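Local coordinates for extracellular ligand-binding receptor (Rhodopseudomonas palustris, PDB 4DQD), which probably serves as the solute-binding component of an ABC-type transporter for lignin-derived aromatic acids, and here holds 3-phenylpyruvic acid, at residues Lys115-Asp120 / Leu329-Ser334; Val69-Ser74 / Met94-Ala99; His224-Glu229 / Ala242-Glu247. All coordinates share one frame; numbering follows the deposited sequence.

Contact 1. Residues Lys115-Asp120 / Leu329-Ser334. With PPY (3-phenylpyruvic acid), chain B.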
ATOM      1  N   LYS A 115      -8.468  -4.684  -2.653  1.00 11.56           N
ATOM      2  CA  LYS A 115      -7.292  -3.849  -2.408  1.00 11.84           C
ATOM      3  C   LYS A 115      -7.512  -2.920  -1.230  1.00 11.75           C
ATOM      4  O   LYS A 115      -8.229  -1.929  -1.348  1.00 12.33           O
ATOM      5  CB  LYS A 115      -6.995  -3.043  -3.678  1.00 13.93           C
ATOM      6  CG  LYS A 115      -5.762  -2.147  -3.614  1.00 12.65           C
ATOM      7  CD  LYS A 115      -5.532  -1.515  -4.989  1.00 12.59           C
ATOM      8  CE  LYS A 115      -4.365  -0.562  -4.975  1.00 13.12           C
ATOM      9  NZ  LYS A 115      -4.709   0.674  -4.201  1.00 13.15           N
ATOM     10  N   VAL A 116      -6.902  -3.233  -0.088  1.00 11.84           N
ATOM     11  CA  VAL A 116      -7.104  -2.406   1.103  1.00 12.76           C
ATOM     12  C   VAL A 116      -6.324  -1.089   1.137  1.00 12.10           C
ATOM     13  O   VAL A 116      -6.722  -0.171   1.841  1.00 13.24           O
ATOM     14  CB  VAL A 116      -6.824  -3.170   2.421  1.00 12.88           C
ATOM     15  CG1 VAL A 116      -7.782  -4.341   2.567  1.00 15.22           C
ATOM     16  CG2 VAL A 116      -5.367  -3.623   2.490  1.00 14.66           C
ATOM     17  N   VAL A 117      -5.201  -0.990   0.419  1.00 12.17           N
ATOM     18  CA  VAL A 117      -4.460   0.272   0.417  1.00 11.99           C
ATOM     19  C   VAL A 117      -5.211   1.261  -0.472  1.00 12.05           C
ATOM     20  O   VAL A 117      -5.600   0.914  -1.577  1.00 13.67           O
ATOM     21  CB  VAL A 117      -3.040   0.097  -0.142  1.00 11.82           C
ATOM     22  CG1 VAL A 117      -2.352   1.469  -0.285  1.00 12.77           C
ATOM     23  CG2 VAL A 117      -2.231  -0.835   0.766  1.00 13.47           C
ATOM     24  N   PRO A 118      -5.447   2.485   0.010  1.00 13.44           N
ATOM     25  CA  PRO A 118      -6.207   3.383  -0.870  1.00 11.54           C
ATOM     26  C   PRO A 118      -5.508   3.631  -2.205  1.00 12.99           C
ATOM     27  O   PRO A 118      -4.280   3.774  -2.263  1.00 13.43           O
ATOM     28  CB  PRO A 118      -6.279   4.688  -0.057  1.00 13.37           C
ATOM     29  CG  PRO A 118      -6.201   4.216   1.382  1.00 14.37           C
ATOM     30  CD  PRO A 118      -5.210   3.076   1.341  1.00 13.37           C
ATOM     31  N   ASN A 119      -6.299   3.688  -3.270  1.00 13.22           N
ATOM     32  CA  ASN A 119      -5.752   3.949  -4.610  1.00 13.32           C
ATOM     33  C   ASN A 119      -4.893   5.208  -4.671  1.00 12.46           C
ATOM     34  O   ASN A 119      -5.257   6.266  -4.148  1.00 13.16           O
ATOM     35  CB  ASN A 119      -6.871   4.063  -5.642  1.00 15.57           C
ATOM     36  CG  ASN A 119      -7.510   2.721  -5.986  1.00 14.80           C
ATOM     37  OD1 ASN A 119      -6.989   1.646  -5.664  1.00 14.98           O
ATOM     38  ND2 ASN A 119      -8.635   2.786  -6.675  1.00 15.73           N
ATOM     39  N   ASP A 120      -3.756   5.101  -5.348  1.00 12.96           N
ATOM     40  CA  ASP A 120      -2.824   6.217  -5.425  1.00 12.73           C
ATOM     41  C   ASP A 120      -3.395   7.471  -6.081  1.00 14.72           C
ATOM     42  O   ASP A 120      -2.923   8.573  -5.796  1.00 15.33           O
ATOM     43  CB  ASP A 120      -1.531   5.811  -6.139  1.00 13.26           C
ATOM     44  CG  ASP A 120      -0.646   4.941  -5.276  1.00 15.51           C
ATOM     45  OD1 ASP A 120      -0.543   5.224  -4.067  1.00 15.29           O
ATOM     46  OD2 ASP A 120      -0.042   3.994  -5.807  1.00 15.70           O
ATOM     47  N   LEU A 329     -11.183   0.379   8.498  1.00 14.77           N
ATOM     48  CA  LEU A 329      -9.920  -0.346   8.451  1.00 13.56           C
ATOM     49  C   LEU A 329      -8.801   0.607   8.851  1.00 13.65           C
ATOM     50  O   LEU A 329      -8.992   1.826   8.907  1.00 13.65           O
ATOM     51  CB  LEU A 329      -9.653  -0.847   7.034  1.00 14.13           C
ATOM     52  CG  LEU A 329     -10.649  -1.873   6.493  1.00 14.74           C
ATOM     53  CD1 LEU A 329     -10.321  -2.174   5.030  1.00 15.14           C
ATOM     54  CD2 LEU A 329     -10.620  -3.156   7.327  1.00 14.91           C
ATOM     55  N   ASN A 330      -7.623   0.057   9.124  1.00 13.85           N
ATOM     56  CA  ASN A 330      -6.466   0.912   9.360  1.00 13.25           C
ATOM     57  C   ASN A 330      -6.162   1.766   8.137  1.00 12.81           C
ATOM     58  O   ASN A 330      -5.629   2.870   8.248  1.00 13.71           O
ATOM     59  CB  ASN A 330      -5.265   0.051   9.722  1.00 15.77           C
ATOM     60  CG  ASN A 330      -5.376  -0.516  11.113  1.00 14.69           C
ATOM     61  OD1 ASN A 330      -5.011   0.154  12.079  1.00 14.94           O
ATOM     62  ND2 ASN A 330      -5.900  -1.743  11.236  1.00 15.33           N
ATOM     63  N   ASN A 331      -6.526   1.245   6.970  1.00 12.67           N
ATOM     64  CA  ASN A 331      -6.320   1.957   5.720  1.00 12.34           C
ATOM     65  C   ASN A 331      -7.380   2.997   5.383  1.00 12.59           C
ATOM     66  O   ASN A 331      -7.206   3.761   4.434  1.00 15.84           O
ATOM     67  CB  ASN A 331      -6.214   0.958   4.570  1.00 11.29           C
ATOM     68  CG  ASN A 331      -4.805   0.443   4.383  1.00 14.17           C
ATOM     69  OD1 ASN A 331      -3.969   1.108   3.759  1.00 14.00           O
ATOM     70  ND2 ASN A 331      -4.530  -0.753   4.905  1.00 13.38           N
ATOM     71  N   GLY A 332      -8.462   3.049   6.157  1.00 12.90           N
ATOM     72  CA  GLY A 332      -9.489   4.052   5.936  1.00 13.52           C
ATOM     73  C   GLY A 332     -10.906   3.502   6.030  1.00 13.89           C
ATOM     74  O   GLY A 332     -11.111   2.370   6.458  1.00 14.53           O
ATOM     75  N   LEU A 333     -11.882   4.309   5.616  1.00 15.33           N
ATOM     76  CA  LEU A 333     -13.285   3.900   5.675  1.00 15.06           C
ATOM     77  C   LEU A 333     -13.653   3.243   4.355  1.00 18.00           C
ATOM     78  O   LEU A 333     -13.686   3.907   3.318  1.00 16.51           O
ATOM     79  CB  LEU A 333     -14.180   5.108   5.933  1.00 16.73           C
ATOM     80  CG  LEU A 333     -15.678   4.814   5.959  1.00 20.24           C
ATOM     81  CD1 LEU A 333     -16.014   3.881   7.109  1.00 21.55           C
ATOM     82  CD2 LEU A 333     -16.433   6.129   6.093  1.00 26.00           C
ATOM     83  N   SER A 334     -13.919   1.942   4.411  1.00 14.56           N
ATOM     84  CA  SER A 334     -14.050   1.103   3.226  1.00 14.96           C
ATOM     85  C   SER A 334     -15.493   0.765   2.890  1.00 16.63           C
ATOM     86  O   SER A 334     -16.238   0.255   3.728  1.00 16.36           O
ATOM     87  CB  SER A 334     -13.271  -0.197   3.432  1.00 15.79           C
ATOM     88  OG  SER A 334     -13.406  -1.062   2.307  1.00 15.33           O
TER
HETATM   89  C1  PPY B 401       4.960  -0.060  -4.873  1.00 26.34           C
HETATM   90  O1  PPY B 401       6.081   0.284  -4.408  1.00 31.14           O
HETATM   91  O2  PPY B 401       4.799  -0.560  -5.986  1.00 20.38           O
HETATM   92  C2  PPY B 401       3.765   0.180  -4.077  1.00 22.19           C
HETATM   93  O3  PPY B 401       2.682  -0.246  -4.490  1.00 16.85           O
HETATM   94  C3  PPY B 401       4.081   0.962  -2.857  1.00 23.67           C
HETATM   95  C1' PPY B 401       3.063   0.975  -1.786  1.00 19.33           C
HETATM   96  C2' PPY B 401       2.747   2.154  -1.164  1.00 15.95           C
HETATM   97  C3' PPY B 401       1.730   2.184  -0.077  1.00 20.34           C
HETATM   98  C4' PPY B 401       1.120   1.023   0.320  1.00 16.41           C
HETATM   99  C5' PPY B 401       1.490  -0.254  -0.353  1.00 17.81           C
HETATM  100  C6' PPY B 401       2.412  -0.286  -1.353  1.00 18.13           C

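Contact 2. Residues Val69-Ser74 / Met94-Ala99. With PPY (3-phenylpyruvic acid), chain B.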
ATOM      1  N   VAL A  69      -7.918 -18.267  -0.847  1.00 14.79           N
ATOM      2  CA  VAL A  69      -7.673 -16.850  -1.083  1.00 13.89           C
ATOM      3  C   VAL A  69      -6.176 -16.683  -1.280  1.00 15.58           C
ATOM      4  O   VAL A  69      -5.389 -17.337  -0.592  1.00 15.48           O
ATOM      5  CB  VAL A  69      -8.098 -16.000   0.127  1.00 13.29           C
ATOM      6  CG1 VAL A  69      -7.823 -14.511  -0.132  1.00 14.14           C
ATOM      7  CG2 VAL A  69      -9.575 -16.207   0.430  1.00 15.55           C
ATOM      8  N   LEU A  70      -5.794 -15.830  -2.230  1.00 13.88           N
ATOM      9  CA  LEU A  70      -4.402 -15.424  -2.404  1.00 12.98           C
ATOM     10  C   LEU A  70      -4.230 -13.972  -1.957  1.00 13.71           C
ATOM     11  O   LEU A  70      -5.095 -13.136  -2.223  1.00 14.93           O
ATOM     12  CB  LEU A  70      -4.006 -15.547  -3.878  1.00 16.44           C
ATOM     13  CG  LEU A  70      -2.573 -15.190  -4.263  1.00 18.61           C
ATOM     14  CD1 LEU A  70      -1.593 -16.096  -3.524  1.00 23.30           C
ATOM     15  CD2 LEU A  70      -2.402 -15.338  -5.765  1.00 20.75           C
ATOM     16  N   ILE A  71      -3.117 -13.682  -1.286  1.00 13.52           N
ATOM     17  CA  ILE A  71      -2.827 -12.333  -0.815  1.00 12.88           C
ATOM     18  C   ILE A  71      -1.438 -11.925  -1.301  1.00 12.87           C
ATOM     19  O   ILE A  71      -0.480 -12.691  -1.171  1.00 14.37           O
ATOM     20  CB  ILE A  71      -2.893 -12.249   0.736  1.00 12.23           C
ATOM     21  CG1 ILE A  71      -4.289 -12.652   1.234  1.00 12.75           C
ATOM     22  CG2 ILE A  71      -2.530 -10.848   1.218  1.00 14.60           C
ATOM     23  CD1 ILE A  71      -4.443 -12.571   2.771  1.00 14.17           C
ATOM     24  N   GLY A  72      -1.329 -10.729  -1.867  1.00 15.44           N
ATOM     25  CA  GLY A  72      -0.036 -10.231  -2.326  1.00 14.31           C
ATOM     26  C   GLY A  72      -0.128  -9.486  -3.645  1.00 16.60           C
ATOM     27  O   GLY A  72      -1.218  -9.301  -4.183  1.00 13.33           O
ATOM     28  N   SER A  73       1.000  -9.003  -4.149  1.00 13.60           N
ATOM     29  CA  SER A  73       2.247  -8.928  -3.399  1.00 14.35           C
ATOM     30  C   SER A  73       2.321  -7.573  -2.681  1.00 16.04           C
ATOM     31  O   SER A  73       1.299  -6.933  -2.426  1.00 14.92           O
ATOM     32  CB  SER A  73       3.435  -9.083  -4.361  1.00 17.10           C
ATOM     33  OG  SER A  73       4.684  -9.034  -3.685  1.00 16.60           O
ATOM     34  N   SER A  74       3.534  -7.137  -2.364  1.00 12.90           N
ATOM     35  CA  SER A  74       3.753  -5.914  -1.584  1.00 13.02           C
ATOM     36  C   SER A  74       3.882  -4.685  -2.474  1.00 13.35           C
ATOM     37  O   SER A  74       3.638  -3.553  -2.023  1.00 13.06           O
ATOM     38  CB  SER A  74       5.056  -6.034  -0.789  1.00 13.86           C
ATOM     39  OG  SER A  74       5.076  -7.194   0.016  1.00 13.95           O
HETATM   40  N   MSE A  94      -6.209 -10.632  -2.697  1.00 12.75           N
HETATM   41  CA  MSE A  94      -6.141  -9.408  -1.891  1.00 10.96           C
HETATM   42  C   MSE A  94      -4.767  -8.831  -2.108  1.00 13.48           C
HETATM   43  O   MSE A  94      -3.799  -9.327  -1.546  1.00 14.08           O
HETATM   44  CB  MSE A  94      -6.293  -9.751  -0.403  1.00 12.58           C
HETATM   45  CG  MSE A  94      -7.389 -10.764  -0.077  1.00 12.15           C
HETATM   46 SE   MSE A  94      -9.209 -10.279  -0.646  0.75 16.64          SE
HETATM   47  CE  MSE A  94      -9.418  -8.748   0.531  1.00 17.10           C
ATOM     48  N   THR A  95      -4.656  -7.804  -2.939  1.00 11.48           N
ATOM     49  CA  THR A  95      -3.330  -7.259  -3.187  1.00 12.56           C
ATOM     50  C   THR A  95      -2.966  -6.316  -2.057  1.00 12.00           C
ATOM     51  O   THR A  95      -3.837  -5.679  -1.472  1.00 13.87           O
ATOM     52  CB  THR A  95      -3.212  -6.559  -4.552  1.00 12.54           C
ATOM     53  OG1 THR A  95      -1.850  -6.146  -4.750  1.00 14.38           O
ATOM     54  CG2 THR A  95      -4.120  -5.336  -4.640  1.00 13.77           C
HETATM   55  N   MSE A  96      -1.678  -6.249  -1.732  1.00 12.66           N
HETATM   56  CA  MSE A  96      -1.224  -5.356  -0.665  1.00 13.57           C
HETATM   57  C   MSE A  96      -0.513  -4.125  -1.208  1.00 12.01           C
HETATM   58  O   MSE A  96       0.023  -3.325  -0.440  1.00 13.76           O
HETATM   59  CB  MSE A  96      -0.341  -6.105   0.344  1.00 13.43           C
HETATM   60  CG  MSE A  96      -1.095  -7.202   1.071  1.00 14.85           C
HETATM   61 SE   MSE A  96       0.028  -8.164   2.336  0.77 16.45          SE
HETATM   62  CE  MSE A  96       1.248  -9.099   1.088  1.00 15.59           C
ATOM     63  N   ALA A  97      -0.528  -3.966  -2.532  1.00 11.71           N
ATOM     64  CA  ALA A  97       0.137  -2.834  -3.186  1.00 13.16           C
ATOM     65  C   ALA A  97      -0.818  -1.656  -3.450  1.00 13.43           C
ATOM     66  O   ALA A  97      -2.000  -1.721  -3.107  1.00 13.18           O
ATOM     67  CB  ALA A  97       0.818  -3.297  -4.471  1.00 13.64           C
ATOM     68  N   ALA A  98      -0.310  -0.574  -4.046  1.00 12.61           N
ATOM     69  CA  ALA A  98      -1.035   0.703  -3.959  1.00 12.60           C
ATOM     70  C   ALA A  98      -1.613   1.273  -5.254  1.00 13.27           C
ATOM     71  O   ALA A  98      -2.575   2.041  -5.205  1.00 14.06           O
ATOM     72  CB  ALA A  98      -0.146   1.762  -3.298  1.00 13.48           C
ATOM     73  N   ALA A  99      -1.031   0.943  -6.403  1.00 13.91           N
ATOM     74  CA  ALA A  99      -1.438   1.632  -7.629  1.00 12.96           C
ATOM     75  C   ALA A  99      -2.887   1.356  -8.018  1.00 11.83           C
ATOM     76  O   ALA A  99      -3.371   0.227  -7.907  1.00 14.10           O
ATOM     77  CB  ALA A  99      -0.494   1.303  -8.781  1.00 16.23           C
TER
HETATM   78  C1  PPY B 401       4.960  -0.060  -4.873  1.00 26.34           C
HETATM   79  O1  PPY B 401       6.081   0.284  -4.408  1.00 31.14           O
HETATM   80  O2  PPY B 401       4.799  -0.560  -5.986  1.00 20.38           O
HETATM   81  C2  PPY B 401       3.765   0.180  -4.077  1.00 22.19           C
HETATM   82  O3  PPY B 401       2.682  -0.246  -4.490  1.00 16.85           O
HETATM   83  C3  PPY B 401       4.081   0.962  -2.857  1.00 23.67           C
HETATM   84  C1' PPY B 401       3.063   0.975  -1.786  1.00 19.33           C
HETATM   85  C2' PPY B 401       2.747   2.154  -1.164  1.00 15.95           C
HETATM   86  C3' PPY B 401       1.730   2.184  -0.077  1.00 20.34           C
HETATM   87  C4' PPY B 401       1.120   1.023   0.320  1.00 16.41           C
HETATM   88  C5' PPY B 401       1.490  -0.254  -0.353  1.00 17.81           C
HETATM   89  C6' PPY B 401       2.412  -0.286  -1.353  1.00 18.13           C
HETATM   90  O   HOH W   1       2.580  -3.458   0.659  1.00 13.54           O

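Contact 3. Residues His224-Glu229 / Ala242-Glu247. With PPY (3-phenylpyruvic acid), chain B.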
ATOM      1  N   HIS A 224       2.687   7.675   0.505  1.00 12.65           N
ATOM      2  CA  HIS A 224       2.496   6.708   1.586  1.00 12.74           C
ATOM      3  C   HIS A 224       3.396   5.469   1.496  1.00 11.67           C
ATOM      4  O   HIS A 224       3.417   4.652   2.409  1.00 13.95           O
ATOM      5  CB  HIS A 224       1.017   6.324   1.748  1.00 12.48           C
ATOM      6  CG  HIS A 224       0.394   5.730   0.520  1.00 12.17           C
ATOM      7  ND1 HIS A 224      -0.890   5.221   0.523  1.00 13.58           N
ATOM      8  CD2 HIS A 224       0.863   5.559  -0.740  1.00 13.53           C
ATOM      9  CE1 HIS A 224      -1.180   4.756  -0.679  1.00 15.87           C
ATOM     10  NE2 HIS A 224      -0.134   4.948  -1.467  1.00 14.19           N
ATOM     11  N   GLY A 225       4.166   5.350   0.417  1.00 13.53           N
ATOM     12  CA  GLY A 225       5.199   4.334   0.355  1.00 14.97           C
ATOM     13  C   GLY A 225       6.308   4.542   1.376  1.00 12.67           C
ATOM     14  O   GLY A 225       7.094   3.627   1.615  1.00 14.72           O
ATOM     15  N   VAL A 226       6.377   5.729   1.975  1.00 12.59           N
ATOM     16  CA  VAL A 226       7.453   6.013   2.941  1.00 14.70           C
ATOM     17  C   VAL A 226       7.012   5.906   4.400  1.00 15.48           C
ATOM     18  O   VAL A 226       7.791   6.176   5.303  1.00 15.32           O
ATOM     19  CB  VAL A 226       8.118   7.409   2.725  1.00 14.41           C
ATOM     20  CG1 VAL A 226       8.434   7.611   1.245  1.00 17.15           C
ATOM     21  CG2 VAL A 226       7.229   8.534   3.246  1.00 14.91           C
ATOM     22  N   ALA A 227       5.773   5.478   4.625  1.00 13.41           N
ATOM     23  CA  ALA A 227       5.141   5.588   5.943  1.00 13.43           C
ATOM     24  C   ALA A 227       5.635   4.565   6.967  1.00 15.54           C
ATOM     25  O   ALA A 227       4.884   4.153   7.863  1.00 15.96           O
ATOM     26  CB  ALA A 227       3.622   5.507   5.796  1.00 14.63           C
ATOM     27  N   THR A 228       6.890   4.147   6.819  1.00 16.23           N
ATOM     28  CA  THR A 228       7.516   3.226   7.760  1.00 15.67           C
ATOM     29  C   THR A 228       8.574   3.958   8.582  1.00 15.60           C
ATOM     30  O   THR A 228       9.306   4.801   8.061  1.00 16.18           O
ATOM     31  CB  THR A 228       8.185   2.033   7.044  1.00 14.15           C
ATOM     32  OG1 THR A 228       9.069   1.369   7.957  1.00 17.95           O
ATOM     33  CG2 THR A 228       8.972   2.490   5.815  1.00 15.59           C
ATOM     34  N   GLU A 229       8.668   3.623   9.862  1.00 15.99           N
ATOM     35  CA  GLU A 229       9.673   4.237  10.713  1.00 19.21           C
ATOM     36  C   GLU A 229      11.095   3.926  10.242  1.00 21.74           C
ATOM     37  O   GLU A 229      12.032   4.598  10.643  1.00 19.94           O
ATOM     38  CB  GLU A 229       9.467   3.837  12.178  1.00 17.88           C
ATOM     39  CG  GLU A 229       8.374   4.643  12.888  1.00 19.34           C
ATOM     40  CD  GLU A 229       6.967   4.253  12.459  1.00 20.44           C
ATOM     41  OE1 GLU A 229       6.791   3.182  11.844  1.00 19.97           O
ATOM     42  OE2 GLU A 229       6.027   5.022  12.747  1.00 21.79           O
ATOM     43  N   ALA A 242       9.066  16.088   5.669  1.00 18.82           N
ATOM     44  CA  ALA A 242       8.422  15.446   4.528  1.00 15.15           C
ATOM     45  C   ALA A 242       6.930  15.348   4.800  1.00 18.57           C
ATOM     46  O   ALA A 242       6.525  15.037   5.917  1.00 18.27           O
ATOM     47  CB  ALA A 242       8.995  14.051   4.285  1.00 19.83           C
ATOM     48  N   ILE A 243       6.131  15.607   3.769  1.00 14.88           N
ATOM     49  CA  ILE A 243       4.673  15.509   3.840  1.00 15.56           C
ATOM     50  C   ILE A 243       4.175  14.555   2.740  1.00 15.84           C
ATOM     51  O   ILE A 243       4.689  14.556   1.616  1.00 16.77           O
ATOM     52  CB  ILE A 243       4.045  16.904   3.651  1.00 16.70           C
ATOM     53  CG1 ILE A 243       4.452  17.808   4.816  1.00 18.82           C
ATOM     54  CG2 ILE A 243       2.527  16.818   3.537  1.00 17.16           C
ATOM     55  CD1 ILE A 243       4.129  19.271   4.594  1.00 20.99           C
ATOM     56  N   PHE A 244       3.173  13.746   3.065  1.00 14.66           N
ATOM     57  CA  PHE A 244       2.573  12.855   2.080  1.00 12.99           C
ATOM     58  C   PHE A 244       1.118  12.635   2.431  1.00 17.75           C
ATOM     59  O   PHE A 244       0.709  12.838   3.576  1.00 17.59           O
ATOM     60  CB  PHE A 244       3.325  11.515   1.995  1.00 14.12           C
ATOM     61  CG  PHE A 244       3.351  10.725   3.289  1.00 15.12           C
ATOM     62  CD1 PHE A 244       2.399   9.742   3.535  1.00 13.98           C
ATOM     63  CD2 PHE A 244       4.350  10.942   4.235  1.00 16.08           C
ATOM     64  CE1 PHE A 244       2.431   8.995   4.712  1.00 15.98           C
ATOM     65  CE2 PHE A 244       4.395  10.201   5.410  1.00 17.22           C
ATOM     66  CZ  PHE A 244       3.426   9.227   5.657  1.00 14.35           C
ATOM     67  N   ALA A 245       0.332  12.249   1.437  1.00 14.68           N
ATOM     68  CA  ALA A 245      -1.034  11.813   1.681  1.00 14.45           C
ATOM     69  C   ALA A 245      -1.014  10.319   1.992  1.00 16.97           C
ATOM     70  O   ALA A 245      -0.469   9.509   1.226  1.00 16.23           O
ATOM     71  CB  ALA A 245      -1.905  12.101   0.471  1.00 17.78           C
ATOM     72  N   GLY A 246      -1.591   9.950   3.132  1.00 14.32           N
ATOM     73  CA  GLY A 246      -1.548   8.563   3.562  1.00 12.53           C
ATOM     74  C   GLY A 246      -2.755   8.139   4.367  1.00 13.33           C
ATOM     75  O   GLY A 246      -3.837   8.737   4.280  1.00 14.94           O
ATOM     76  N   GLU A 247      -2.547   7.099   5.161  1.00 12.25           N
ATOM     77  CA  GLU A 247      -3.630   6.369   5.810  1.00 12.66           C
ATOM     78  C   GLU A 247      -3.896   6.798   7.243  1.00 13.49           C
ATOM     79  O   GLU A 247      -3.018   7.302   7.940  1.00 16.82           O
ATOM     80  CB  GLU A 247      -3.303   4.880   5.820  1.00 14.63           C
ATOM     81  CG  GLU A 247      -3.403   4.213   4.443  1.00 13.73           C
ATOM     82  CD  GLU A 247      -2.270   4.588   3.506  1.00 14.48           C
ATOM     83  OE1 GLU A 247      -1.088   4.410   3.876  1.00 15.74           O
ATOM     84  OE2 GLU A 247      -2.564   5.074   2.395  1.00 17.08           O
TER
HETATM   85  C1  PPY B 401       4.960  -0.060  -4.873  1.00 26.34           C
HETATM   86  O1  PPY B 401       6.081   0.284  -4.408  1.00 31.14           O
HETATM   87  O2  PPY B 401       4.799  -0.560  -5.986  1.00 20.38           O
HETATM   88  C2  PPY B 401       3.765   0.180  -4.077  1.00 22.19           C
HETATM   89  O3  PPY B 401       2.682  -0.246  -4.490  1.00 16.85           O
HETATM   90  C3  PPY B 401       4.081   0.962  -2.857  1.00 23.67           C
HETATM   91  C1' PPY B 401       3.063   0.975  -1.786  1.00 19.33           C
HETATM   92  C2' PPY B 401       2.747   2.154  -1.164  1.00 15.95           C
HETATM   93  C3' PPY B 401       1.730   2.184  -0.077  1.00 20.34           C
HETATM   94  C4' PPY B 401       1.120   1.023   0.320  1.00 16.41           C
HETATM   95  C5' PPY B 401       1.490  -0.254  -0.353  1.00 17.81           C
HETATM   96  C6' PPY B 401       2.412  -0.286  -1.353  1.00 18.13           C
HETATM   97  O   HOH W   2       0.757   9.123  -1.120  1.00 14.46           O
HETATM   98  O   HOH W   3       1.090   2.523   3.327  1.00 16.27           O

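Contact 1. Residues Lys115-Asp120 / Leu329-Ser334
Asn331 reaches into the bend of Val116-Pro118 with its backbone carbonyl and side chain together. Its CB lies 3.0 Å from Val116 O, and its OD1 faces Val117 CA. Asn331 O meets Pro118 CG at 3.2 Å; no hydrogen bond spans the two segments. ND2 turns instead to Asp290 and His287, which orient the amide. The Val116 and Leu329 side chains cross at about a right angle, CG1 of Val116 4.1 Å from CD1 of Leu329. Asn331 is offered by a type I beta turn from Leu329 to Gly332, closed by paired backbone bonds, and at phi 137° a side chain on Gly332 would press on the preceding carbonyl oxygen. On the other segment, Val117 CG1, anti to the backbone N, extends to the ligand ring, 3.6 Å from C4' of 3-phenylpyruvic acid. Behind it, Lys115 NZ binds Val117 O from above the carbonyl plane at 2.8 Å and a lone pair of Asn119 OD1 in plane at 2.9 Å, with Ala98 O as a third acceptor. These neutral oxygens probably soften the cost of burying the ammonium, and the lysine ties this inter-lobe crossover to a ligand-binding loop, while the turn 329-332 meets Val116-Pro118 by packing alone.

Contact 2. Residues Val69-Ser74 / Met94-Ala99
Ile71 and Met94, a selenomethionine, pair as neighbours in parallel strands, their side chains on the same face of the sheet. This end is tight. Met94 N bonds to Leu70 O at 2.8 Å, and Gly72 N returns to Met94 O at 2.9 Å. Above them, Met94 CG settles between Val69 CG1 (3.8 Å away) and Ile71 CG1, and the chain then bends at chi2 and chi3, carrying its selenium away. Ile71 splits its branches: chi1 -59° sets CG1 beside the backbone N, toward Met94, and turns CG2 anti to that N, 3.9 Å from Met96 SE. Leu288 and Met292 of helix 284-305 also pack on Ile71. With an alanine here, a gap would probably open beside Met94 CG and Met96 SE, leaving both chains freer to turn. Farther along, a cis peptide precedes Ser73. Ser73 O still takes Met96 N, at 3.1 Å and a bent 137°, but beyond that no direct hydrogen bond joins the two segments, and a water bridges them, donating to Ser74 O and Met96 O. There the loops meet the ligand: Ala98 N donates to O3 of 3-phenylpyruvic acid at 3.0 Å, and Met96 O approaches ring atom C5'. This is a beta-alpha-beta unit, strand 69-71, helix 76-88 and strand 93-95, with binding loops at the strand ends. Apolar packing and regular bonds fix its base, which leaves the backbone N-H of Ala98 to bind the keto oxygen.

Contact 3. Residues His224-Glu229 / Ala242-Glu247
His224 and Glu247 form a His-carboxylate hydrogen bond where loop 224-229 meets the end of strand 243-246, an outer strand of a three-stranded antiparallel sheet; Glu247 follows just after it. Phe244 is the first of its segment to touch the loop. Ala227 CB rests 3.7 Å from its CZ, and Val226 CG2 makes an off-centre CH-pi contact, 4.3 Å from the ring centroid, while CD1 lies against His224 CA. At Ala245 a water donates to the carbonyl O and accepts from His224 N. Gly246 CA passes 3.9 Å from His224 CB; a side chain there would run into Phe244 CE1. Glu247 then bends at chi2 to bring its carboxylate to the ND1 edge of the imidazole, the two planes 44° apart. A second water donates to Glu247 OE1 and, more distantly, to His224 O. Asp120 binds NE2, so both ring nitrogens face carboxylates and the imidazole is likely to favour its protonated form. Held this way, the ring presents one face to 3-phenylpyruvic acid, whose C3' lies 3.5 Å from His224 CD2. In the plane of the imidazole, His224 ND1 donates to the syn lone pair of Glu247 OE2 at 2.5 Å, nearly straight at 172°.

In the fold
From the N terminus, contact 2 comes first: it closes a short loop around helix 76-88 inside the six-stranded sheet of one lobe. Contact 1 opens next, at the crossover from outer strand 113-115 of that sheet to helix 120-133 of the other lobe, and closes only some 209 residues later at the hairpin 327-334. Contact 3 falls wholly within that span, joining the loop after strand 219-221 to the small antiparallel sheet. No contacts cross. The crossover links the three, through Lys115 to Ala98 of contact 2 and through Asp120 to His224 of contact 3, and all border 3-phenylpyruvic acid between the lobes, as in type I periplasmic binding proteins.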